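Local coordinates for protein hypothetical aspartyl-tRNA synthetase (Sulfolobus tokodaii, PDB 1WYD) that joins L-aspartate to tRNA(Asp) and probably also to tRNA(Asn), activating the amino acid with ATP as an Asp-AMP intermediate, at residues L102-S107 / D115-E120; T64-I69 / R121-R126; R126-Q131 / L261-Y266. One frame throughout, in Å; residues are numbered along the deposited sequence.

Interaction 1 (L102-S107 / D115-E120)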
loop_
_atom_site.group_PDB
_atom_site.type_symbol
_atom_site.label_atom_id
_atom_site.label_comp_id
_atom_site.label_asym_id
_atom_site.label_seq_id
_atom_site.Cartn_x
_atom_site.Cartn_y
_atom_site.Cartn_z
ATOM N N LEU B 102 -10.335 33.052 -8.591
ATOM C CA LEU B 102 -9.473 31.942 -8.191
ATOM C C LEU B 102 -8.050 32.432 -8.025
ATOM O O LEU B 102 -7.595 33.307 -8.775
ATOM C CB LEU B 102 -9.470 30.860 -9.258
ATOM C CG LEU B 102 -10.689 29.967 -9.459
ATOM C CD1 LEU B 102 -10.269 28.847 -10.412
ATOM C CD2 LEU B 102 -11.235 29.381 -8.162
ATOM N N PRO B 103 -7.348 31.869 -7.051
ATOM C CA PRO B 103 -5.922 32.147 -6.880
ATOM C C PRO B 103 -5.065 31.308 -7.839
ATOM O O PRO B 103 -3.885 31.608 -8.051
ATOM C CB PRO B 103 -5.660 31.742 -5.422
ATOM C CG PRO B 103 -6.705 30.646 -5.139
ATOM C CD PRO B 103 -7.873 30.950 -6.021
ATOM N N LEU B 104 -5.641 30.249 -8.387
ATOM C CA LEU B 104 -4.930 29.442 -9.365
ATOM C C LEU B 104 -5.902 29.044 -10.459
ATOM O O LEU B 104 -7.024 28.636 -10.173
ATOM C CB LEU B 104 -4.309 28.208 -8.692
ATOM C CG LEU B 104 -3.261 27.427 -9.472
ATOM C CD1 LEU B 104 -2.315 26.769 -8.484
ATOM C CD2 LEU B 104 -3.883 26.368 -10.439
ATOM N N ASP B 105 -5.455 29.141 -11.706
ATOM C CA ASP B 105 -6.296 28.830 -12.857
ATOM C C ASP B 105 -6.239 27.369 -13.250
ATOM O O ASP B 105 -5.227 26.893 -13.777
ATOM C CB ASP B 105 -5.933 29.723 -14.049
ATOM C CG ASP B 105 -6.433 31.149 -13.874
ATOM O OD1 ASP B 105 -7.572 31.348 -13.347
ATOM O OD2 ASP B 105 -5.755 32.144 -14.221
ATOM N N VAL B 106 -7.341 26.664 -13.016
ATOM C CA VAL B 106 -7.394 25.228 -13.295
ATOM C C VAL B 106 -7.269 24.917 -14.802
ATOM O O VAL B 106 -6.851 23.829 -15.200
ATOM C CB VAL B 106 -8.634 24.571 -12.613
ATOM C CG1 VAL B 106 -8.758 23.103 -12.934
ATOM C CG2 VAL B 106 -8.570 24.779 -11.088
ATOM N N SER B 107 -7.616 25.884 -15.635
ATOM C CA SER B 107 -7.453 25.722 -17.088
ATOM C C SER B 107 -6.486 26.706 -17.755
ATOM O O SER B 107 -6.374 26.695 -18.980
ATOM C CB SER B 107 -8.807 25.790 -17.802
ATOM O OG SER B 107 -9.545 26.932 -17.430
ATOM N N ASP B 115 6.042 26.409 -5.290
ATOM C CA ASP B 115 5.604 26.801 -3.947
ATOM C C ASP B 115 4.326 27.599 -3.899
ATOM O O ASP B 115 3.530 27.403 -2.988
ATOM C CB ASP B 115 6.733 27.431 -3.151
ATOM C CG ASP B 115 7.768 26.411 -2.762
ATOM O OD1 ASP B 115 7.390 25.359 -2.166
ATOM O OD2 ASP B 115 8.974 26.550 -3.067
ATOM N N THR B 116 4.107 28.452 -4.896
ATOM C CA THR B 116 2.816 29.123 -5.091
ATOM C C THR B 116 1.669 28.167 -5.423
ATOM O O THR B 116 0.530 28.405 -5.037
ATOM C CB THR B 116 2.908 30.178 -6.217
ATOM O OG1 THR B 116 3.994 31.077 -5.945
ATOM C CG2 THR B 116 1.639 31.063 -6.241
ATOM N N ARG B 117 1.968 27.119 -6.181
ATOM C CA ARG B 117 0.986 26.102 -6.490
ATOM C C ARG B 117 0.623 25.218 -5.298
ATOM O O ARG B 117 -0.540 24.839 -5.138
ATOM C CB ARG B 117 1.491 25.231 -7.640
ATOM C CG ARG B 117 1.378 25.915 -8.982
ATOM C CD ARG B 117 2.586 25.711 -9.830
ATOM N NE ARG B 117 2.737 24.295 -10.116
ATOM C CZ ARG B 117 3.879 23.705 -10.412
ATOM N NH1 ARG B 117 5.008 24.409 -10.462
ATOM N NH2 ARG B 117 3.888 22.395 -10.658
ATOM N N LEU B 118 1.625 24.875 -4.486
ATOM C CA LEU B 118 1.419 24.139 -3.244
ATOM C C LEU B 118 0.540 24.877 -2.221
ATOM O O LEU B 118 -0.090 24.238 -1.373
ATOM C CB LEU B 118 2.758 23.748 -2.613
ATOM C CG LEU B 118 3.677 22.781 -3.363
ATOM C CD1 LEU B 118 5.049 22.601 -2.693
ATOM C CD2 LEU B 118 2.994 21.444 -3.484
ATOM N N ARG B 119 0.469 26.200 -2.283
ATOM C CA ARG B 119 -0.521 26.904 -1.448
ATOM C C ARG B 119 -1.939 26.641 -1.956
ATOM O O ARG B 119 -2.924 26.836 -1.225
ATOM C CB ARG B 119 -0.288 28.422 -1.401
ATOM C CG ARG B 119 0.732 28.878 -0.377
ATOM C CD ARG B 119 0.738 30.425 -0.126
ATOM N NE ARG B 119 1.043 31.218 -1.325
ATOM C CZ ARG B 119 2.279 31.435 -1.801
ATOM N NH1 ARG B 119 3.338 30.916 -1.173
ATOM N NH2 ARG B 119 2.468 32.171 -2.906
ATOM N N GLU B 120 -2.045 26.233 -3.223
ATOM C CA GLU B 120 -3.352 25.998 -3.837
ATOM C C GLU B 120 -3.275 24.696 -4.611
ATOM O O GLU B 120 -3.586 24.601 -5.806
ATOM C CB GLU B 120 -3.766 27.202 -4.706
ATOM C CG GLU B 120 -3.884 28.507 -3.928
ATOM C CD GLU B 120 -5.018 28.493 -2.907
ATOM O OE1 GLU B 120 -5.951 27.660 -3.014
ATOM O OE2 GLU B 120 -4.989 29.342 -1.984
#
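Pro103 and Glu120 meet at about a right angle, the CG corner of the proline ring pressing against the carboxylate end of the glutamate. Pro103 CG lies 3.5 Å from Glu120 CD and 3.7 Å from Glu120 CG, and both carboxylate oxygens stand only slightly farther off, so across this contact the acid is met by carbon. Beside this pair Leu104 reaches in with CG anti to the backbone N (chi1 -166°), a torsion that carries CD1 between the Glu120 carbonyl and the Arg117 chain. Leu104 CD1 sits 3.7 Å from Glu120 O and 3.8 Å from Arg117 CG, while Leu104 CB packs on Glu120 CB at 4.1 Å. Contacts of this kind, with no hydrogen bond across them, join the loop after strand 91-94 to the turn where helix 114-118 gives way to helix 121-125, the latter within the class II synthetase family region, and Glu120 holds the N-cap position of the second helix. With an alanine in place of Glu120 the CG and carboxylate against the Pro103 ring are gone, which is likely to open a gap beside the proline, though Leu104 would keep its neighbour at CB. Farther out, Arg117 offers Leu104 only its aliphatic part, because bends at chi2 and chi3 take the guanidinium off to a salt bridge with Glu416. Leu104 also packs on Leu123 and Asp124 of helix 121-125, and Tyr389 of the second subunit packs on both Pro103 and Glu120.

Interaction 2 (T64-I69 / R121-R126)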
loop_
_atom_site.group_PDB
_atom_site.type_symbol
_atom_site.label_atom_id
_atom_site.label_comp_id
_atom_site.label_asym_id
_atom_site.label_seq_id
_atom_site.Cartn_x
_atom_site.Cartn_y
_atom_site.Cartn_z
ATOM N N THR B 64 -19.436 30.447 -10.996
ATOM C CA THR B 64 -18.052 30.885 -11.011
ATOM C C THR B 64 -17.235 29.664 -11.191
ATOM O O THR B 64 -17.701 28.575 -10.860
ATOM C CB THR B 64 -17.693 31.511 -9.661
ATOM O OG1 THR B 64 -17.879 30.526 -8.619
ATOM C CG2 THR B 64 -18.703 32.605 -9.339
ATOM N N GLN B 65 -16.007 29.827 -11.673
ATOM C CA GLN B 65 -15.149 28.678 -11.934
ATOM C C GLN B 65 -14.852 27.949 -10.627
ATOM O O GLN B 65 -14.671 28.579 -9.559
ATOM C CB GLN B 65 -13.868 29.108 -12.643
ATOM C CG GLN B 65 -14.116 29.769 -13.983
ATOM C CD GLN B 65 -12.798 30.138 -14.659
ATOM O OE1 GLN B 65 -12.122 29.279 -15.231
ATOM N NE2 GLN B 65 -12.424 31.396 -14.581
ATOM N N GLU B 66 -14.846 26.623 -10.733
ATOM C CA GLU B 66 -14.625 25.648 -9.644
ATOM C C GLU B 66 -15.797 25.417 -8.687
ATOM O O GLU B 66 -15.700 24.575 -7.798
ATOM C CB GLU B 66 -13.289 25.852 -8.895
ATOM C CG GLU B 66 -12.011 25.541 -9.692
ATOM C CD GLU B 66 -12.060 24.274 -10.555
ATOM O OE1 GLU B 66 -12.047 24.429 -11.792
ATOM O OE2 GLU B 66 -12.097 23.132 -10.024
ATOM N N SER B 67 -16.902 26.127 -8.861
ATOM C CA SER B 67 -18.152 25.732 -8.208
ATOM C C SER B 67 -18.607 24.353 -8.651
ATOM O O SER B 67 -18.371 23.910 -9.803
ATOM C CB SER B 67 -19.256 26.712 -8.524
ATOM O OG SER B 67 -18.851 28.015 -8.178
ATOM N N VAL B 68 -19.263 23.666 -7.736
ATOM C CA VAL B 68 -19.708 22.319 -7.999
ATOM C C VAL B 68 -21.186 22.375 -8.330
ATOM O O VAL B 68 -21.986 22.904 -7.541
ATOM C CB VAL B 68 -19.450 21.420 -6.776
ATOM C CG1 VAL B 68 -20.049 20.068 -6.970
ATOM C CG2 VAL B 68 -17.939 21.360 -6.452
ATOM N N ILE B 69 -21.549 21.854 -9.507
ATOM C CA ILE B 69 -22.940 21.889 -9.910
ATOM C C ILE B 69 -23.502 20.534 -10.326
ATOM O O ILE B 69 -22.767 19.600 -10.662
ATOM C CB ILE B 69 -23.239 22.999 -11.026
ATOM C CG1 ILE B 69 -22.655 22.642 -12.408
ATOM C CG2 ILE B 69 -22.819 24.353 -10.593
ATOM C CD1 ILE B 69 -23.079 23.609 -13.501
ATOM N N ARG B 121 -2.837 23.683 -3.881
ATOM C CA ARG B 121 -2.438 22.428 -4.469
ATOM C C ARG B 121 -3.618 21.692 -5.098
ATOM O O ARG B 121 -3.494 21.114 -6.176
ATOM C CB ARG B 121 -1.746 21.582 -3.407
ATOM C CG ARG B 121 -1.194 20.321 -3.948
ATOM C CD ARG B 121 -0.321 20.569 -5.136
ATOM N NE ARG B 121 0.757 19.593 -5.145
ATOM C CZ ARG B 121 1.623 19.456 -6.129
ATOM N NH1 ARG B 121 1.575 20.262 -7.195
ATOM N NH2 ARG B 121 2.584 18.553 -5.999
ATOM N N VAL B 122 -4.757 21.731 -4.419
ATOM C CA VAL B 122 -5.997 21.169 -4.942
ATOM C C VAL B 122 -6.362 21.764 -6.302
ATOM O O VAL B 122 -6.681 21.042 -7.249
ATOM C CB VAL B 122 -7.125 21.329 -3.938
ATOM C CG1 VAL B 122 -8.498 21.136 -4.590
ATOM C CG2 VAL B 122 -6.934 20.322 -2.818
ATOM N N LEU B 123 -6.282 23.074 -6.412
ATOM C CA LEU B 123 -6.569 23.692 -7.668
ATOM C C LEU B 123 -5.524 23.270 -8.686
ATOM O O LEU B 123 -5.849 22.980 -9.833
ATOM C CB LEU B 123 -6.646 25.226 -7.519
ATOM C CG LEU B 123 -7.911 25.615 -6.756
ATOM C CD1 LEU B 123 -7.875 27.093 -6.321
ATOM C CD2 LEU B 123 -9.163 25.325 -7.564
ATOM N N ASP B 124 -4.279 23.205 -8.254
ATOM C CA ASP B 124 -3.233 22.762 -9.130
ATOM C C ASP B 124 -3.418 21.302 -9.554
ATOM O O ASP B 124 -3.258 20.997 -10.694
ATOM C CB ASP B 124 -1.885 22.951 -8.471
ATOM C CG ASP B 124 -0.746 22.631 -9.405
ATOM O OD1 ASP B 124 -0.627 23.288 -10.479
ATOM O OD2 ASP B 124 0.083 21.737 -9.128
ATOM N N LEU B 125 -3.762 20.419 -8.621
ATOM C CA LEU B 125 -3.960 18.991 -8.888
ATOM C C LEU B 125 -5.120 18.750 -9.837
ATOM O O LEU B 125 -5.105 17.761 -10.597
ATOM C CB LEU B 125 -4.281 18.251 -7.603
ATOM C CG LEU B 125 -3.196 17.448 -6.886
ATOM C CD1 LEU B 125 -1.784 17.648 -7.439
ATOM C CD2 LEU B 125 -3.307 17.710 -5.363
ATOM N N ARG B 126 -6.117 19.649 -9.789
ATOM C CA ARG B 126 -7.272 19.516 -10.680
ATOM C C ARG B 126 -6.937 19.693 -12.169
ATOM O O ARG B 126 -7.752 19.401 -13.014
ATOM C CB ARG B 126 -8.398 20.466 -10.296
ATOM C CG ARG B 126 -9.154 20.047 -9.084
ATOM C CD ARG B 126 -10.276 21.018 -8.718
ATOM N NE ARG B 126 -10.908 20.639 -7.442
ATOM C CZ ARG B 126 -11.649 21.476 -6.685
ATOM N NH1 ARG B 126 -11.889 22.750 -7.048
ATOM N NH2 ARG B 126 -12.160 21.033 -5.565
#
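Glu66 and Arg126 both start with CG anti to the carbonyl carbon (chi1 near -70° in each), but from there they take different shapes: the glutamate bends at chi2, whereas the arginine runs extended from CG to NE. The two side chains slide past each other in opposite directions, and Glu66 OE2 comes to rest beside Arg126 CD and NH1. A salt bridge joins Arg126 NH1 to Glu66 OE2 at 3.0 Å. It is a single-point grip and no bidentate pairing: the N-H...O angle is 137°, the carboxylate uses its anti lone pair, and OE2 lies tilted out of the guanidinium plane. The two flat groups are turned 36° from each other. Glu66 CG meets the edge of the same guanidinium in its plane, 3.8 Å from Arg126 NH1, while Val122 CG1 lies 3.5 Å above one face of the Arg126 guanidinium, toward its rim. The same Glu66 CG also packs on Leu123 CD2, 3.6 Å away. The contact is buried, and its charges are shared further: Glu66 OE1 has a salt bridge to Arg40, and Arg126 donates from NE to Gly197 O and from NH1 to Tyr389 O, both of the second subunit. Such division of partners would be expected to ease the cost of burying both charges. Glu66 occupies the third position of a type II turn, Thr64 to Ser67, that leads into strand 68-77. This is a salt-bridged interface between domains, in which a turn of the OB-fold barrel is tied to helix 121-125 of the class II synthetase region and the residue that follows it, where the dimer partner also meets them.

Interaction 3 (R126-Q131 / L261-Y266)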
loop_
_atom_site.group_PDB
_atom_site.type_symbol
_atom_site.label_atom_id
_atom_site.label_comp_id
_atom_site.label_asym_id
_atom_site.label_seq_id
_atom_site.Cartn_x
_atom_site.Cartn_y
_atom_site.Cartn_z
ATOM N N ARG B 126 -6.117 19.649 -9.789
ATOM C CA ARG B 126 -7.272 19.516 -10.680
ATOM C C ARG B 126 -6.937 19.693 -12.169
ATOM O O ARG B 126 -7.752 19.401 -13.014
ATOM C CB ARG B 126 -8.398 20.466 -10.296
ATOM C CG ARG B 126 -9.154 20.047 -9.084
ATOM C CD ARG B 126 -10.276 21.018 -8.718
ATOM N NE ARG B 126 -10.908 20.639 -7.442
ATOM C CZ ARG B 126 -11.649 21.476 -6.685
ATOM N NH1 ARG B 126 -11.889 22.750 -7.048
ATOM N NH2 ARG B 126 -12.160 21.033 -5.565
ATOM N N ARG B 127 -5.742 20.181 -12.482
ATOM C CA ARG B 127 -5.450 20.480 -13.855
ATOM C C ARG B 127 -5.361 19.136 -14.595
ATOM O O ARG B 127 -4.908 18.133 -14.027
ATOM C CB ARG B 127 -4.136 21.238 -13.981
ATOM C CG ARG B 127 -4.178 22.711 -13.639
ATOM C CD ARG B 127 -2.905 23.455 -14.006
ATOM N NE ARG B 127 -1.815 22.921 -13.192
ATOM C CZ ARG B 127 -0.801 22.157 -13.625
ATOM N NH1 ARG B 127 -0.670 21.821 -14.929
ATOM N NH2 ARG B 127 0.097 21.737 -12.741
ATOM N N GLN B 128 -5.765 19.122 -15.864
ATOM C CA GLN B 128 -5.750 17.876 -16.663
ATOM C C GLN B 128 -4.453 17.110 -16.474
ATOM O O GLN B 128 -4.459 15.948 -16.076
ATOM C CB GLN B 128 -6.037 18.166 -18.132
ATOM C CG GLN B 128 -7.518 18.432 -18.436
ATOM C CD GLN B 128 -8.433 17.366 -17.863
ATOM O OE1 GLN B 128 -8.535 16.267 -18.416
ATOM N NE2 GLN B 128 -9.104 17.683 -16.765
ATOM N N GLU B 129 -3.345 17.794 -16.693
ATOM C CA GLU B 129 -2.005 17.242 -16.564
ATOM C C GLU B 129 -1.744 16.512 -15.231
ATOM O O GLU B 129 -1.162 15.435 -15.221
ATOM C CB GLU B 129 -0.971 18.364 -16.759
ATOM C CG GLU B 129 -0.900 19.000 -18.149
ATOM C CD GLU B 129 -2.094 19.909 -18.527
ATOM O OE1 GLU B 129 -2.717 20.550 -17.641
ATOM O OE2 GLU B 129 -2.407 19.999 -19.754
ATOM N N MET B 130 -2.168 17.096 -14.114
ATOM C CA MET B 130 -1.895 16.499 -12.815
ATOM C C MET B 130 -2.833 15.327 -12.608
ATOM O O MET B 130 -2.418 14.246 -12.162
ATOM C CB MET B 130 -2.052 17.527 -11.685
ATOM C CG MET B 130 -0.909 18.495 -11.614
ATOM S SD MET B 130 0.698 17.620 -11.509
ATOM C CE MET B 130 1.780 18.803 -12.592
ATOM N N GLN B 131 -4.095 15.553 -12.928
ATOM C CA GLN B 131 -5.081 14.474 -12.947
ATOM C C GLN B 131 -4.572 13.232 -13.674
ATOM O O GLN B 131 -4.710 12.125 -13.157
ATOM C CB GLN B 131 -6.415 14.968 -13.529
ATOM C CG GLN B 131 -7.142 15.781 -12.528
ATOM C CD GLN B 131 -8.648 15.764 -12.654
ATOM O OE1 GLN B 131 -9.283 16.819 -12.563
ATOM N NE2 GLN B 131 -9.231 14.591 -12.811
ATOM N N LEU B 261 -1.704 9.676 -21.300
ATOM C CA LEU B 261 -0.490 9.923 -22.073
ATOM C C LEU B 261 -0.663 11.011 -23.153
ATOM O O LEU B 261 0.258 11.825 -23.426
ATOM C CB LEU B 261 -0.004 8.624 -22.707
ATOM C CG LEU B 261 0.617 7.593 -21.761
ATOM C CD1 LEU B 261 0.774 6.273 -22.458
ATOM C CD2 LEU B 261 1.984 8.069 -21.228
ATOM N N LYS B 262 -1.850 11.009 -23.761
ATOM C CA LYS B 262 -2.234 12.002 -24.752
ATOM C C LYS B 262 -2.182 13.399 -24.112
ATOM O O LYS B 262 -1.455 14.261 -24.586
ATOM C CB LYS B 262 -3.609 11.653 -25.325
ATOM C CG LYS B 262 -3.901 12.195 -26.703
ATOM C CD LYS B 262 -5.402 12.546 -26.885
ATOM C CE LYS B 262 -5.617 13.462 -28.117
ATOM N NZ LYS B 262 -7.032 13.873 -28.361
ATOM N N ILE B 263 -2.909 13.601 -23.019
ATOM C CA ILE B 263 -2.821 14.860 -22.251
ATOM C C ILE B 263 -1.382 15.254 -21.886
ATOM O O ILE B 263 -1.049 16.438 -21.840
ATOM C CB ILE B 263 -3.688 14.756 -20.988
ATOM C CG1 ILE B 263 -5.175 14.836 -21.371
ATOM C CG2 ILE B 263 -3.275 15.799 -19.908
ATOM C CD1 ILE B 263 -6.040 13.948 -20.529
ATOM N N LEU B 264 -0.527 14.259 -21.678
ATOM C CA LEU B 264 0.866 14.471 -21.286
ATOM C C LEU B 264 1.898 14.643 -22.432
ATOM O O LEU B 264 3.077 14.953 -22.186
ATOM C CB LEU B 264 1.301 13.320 -20.361
ATOM C CG LEU B 264 0.674 13.279 -18.960
ATOM C CD1 LEU B 264 0.834 11.882 -18.307
ATOM C CD2 LEU B 264 1.213 14.404 -18.079
ATOM N N ASN B 265 1.460 14.413 -23.671
ATOM C CA ASN B 265 2.359 14.397 -24.840
ATOM C C ASN B 265 3.561 13.495 -24.640
ATOM O O ASN B 265 4.705 13.891 -24.850
ATOM C CB ASN B 265 2.821 15.812 -25.169
ATOM C CG ASN B 265 1.678 16.740 -25.342
ATOM O OD1 ASN B 265 1.075 16.791 -26.415
ATOM N ND2 ASN B 265 1.335 17.463 -24.288
ATOM N N TYR B 266 3.310 12.270 -24.213
ATOM C CA TYR B 266 4.398 11.445 -23.719
ATOM C C TYR B 266 4.175 9.986 -24.095
ATOM O O TYR B 266 3.047 9.503 -24.142
ATOM C CB TYR B 266 4.583 11.633 -22.177
ATOM C CG TYR B 266 5.805 10.915 -21.644
ATOM C CD1 TYR B 266 7.092 11.422 -21.865
ATOM C CD2 TYR B 266 5.678 9.702 -20.983
ATOM C CE1 TYR B 266 8.207 10.743 -21.426
ATOM C CE2 TYR B 266 6.780 9.001 -20.529
ATOM C CZ TYR B 266 8.040 9.515 -20.739
ATOM O OH TYR B 266 9.134 8.797 -20.280
HETATM O O HOH W 1 -1.922 18.750 -22.672
#
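Two helix ends meet here within the class II synthetase region: the first turn of helix 128-150, with Arg127 as its N-cap, and the last turn of helix 258-264, closed by a Schellman motif at Asn265. Ile263 carries most of the contact. Its CG2 is anti to the backbone N and lies over the main chain of the opposite turn, 3.8 Å from Glu129 N and 3.9 Å from Gln128 C. The other branch leads to the side chain of Gln128, which is bent at chi2 and crosses the isoleucine at a slant; Ile263 CD1 and Gln128 OE1 are 4.0 Å apart, a plain van der Waals approach. At the next residue, Leu264 CD2 touches Glu129 O at 3.9 Å, and the same leucine goes on to pack against Ala132 and Ile136 deeper in helix 128-150. No direct hydrogen bond spans the two segments. Glu129 also faces Arg127, whose NH1 makes a long ion pair with Glu129 OE1, while Glu129 OE2 accepts from a water. That water donates to both segments, 3.2 Å to Glu129 OE2 and 2.6 Å to Ile263 O.

Overall arrangement
Each contact involves part of the chain from 115 to 131, a run of the class II synthetase region in which two short helices are followed by the long helix 128-150. Interaction 2 is the buried one, and a salt bridge works there; interaction 1, partly buried, relies on carbon contacts against a glutamate; interaction 3 lies at the surface, with branched aliphatic packing and a bridging water. Interactions 1 and 2, with centres 10 Å apart, sit on consecutive helices and are linked by Val106, which packs on Glu66, Leu123 and Arg126. Arg126 makes its cross-segment contact in interaction 2 and touches nothing across interaction 3, which joins two helix ends within the synthetase region.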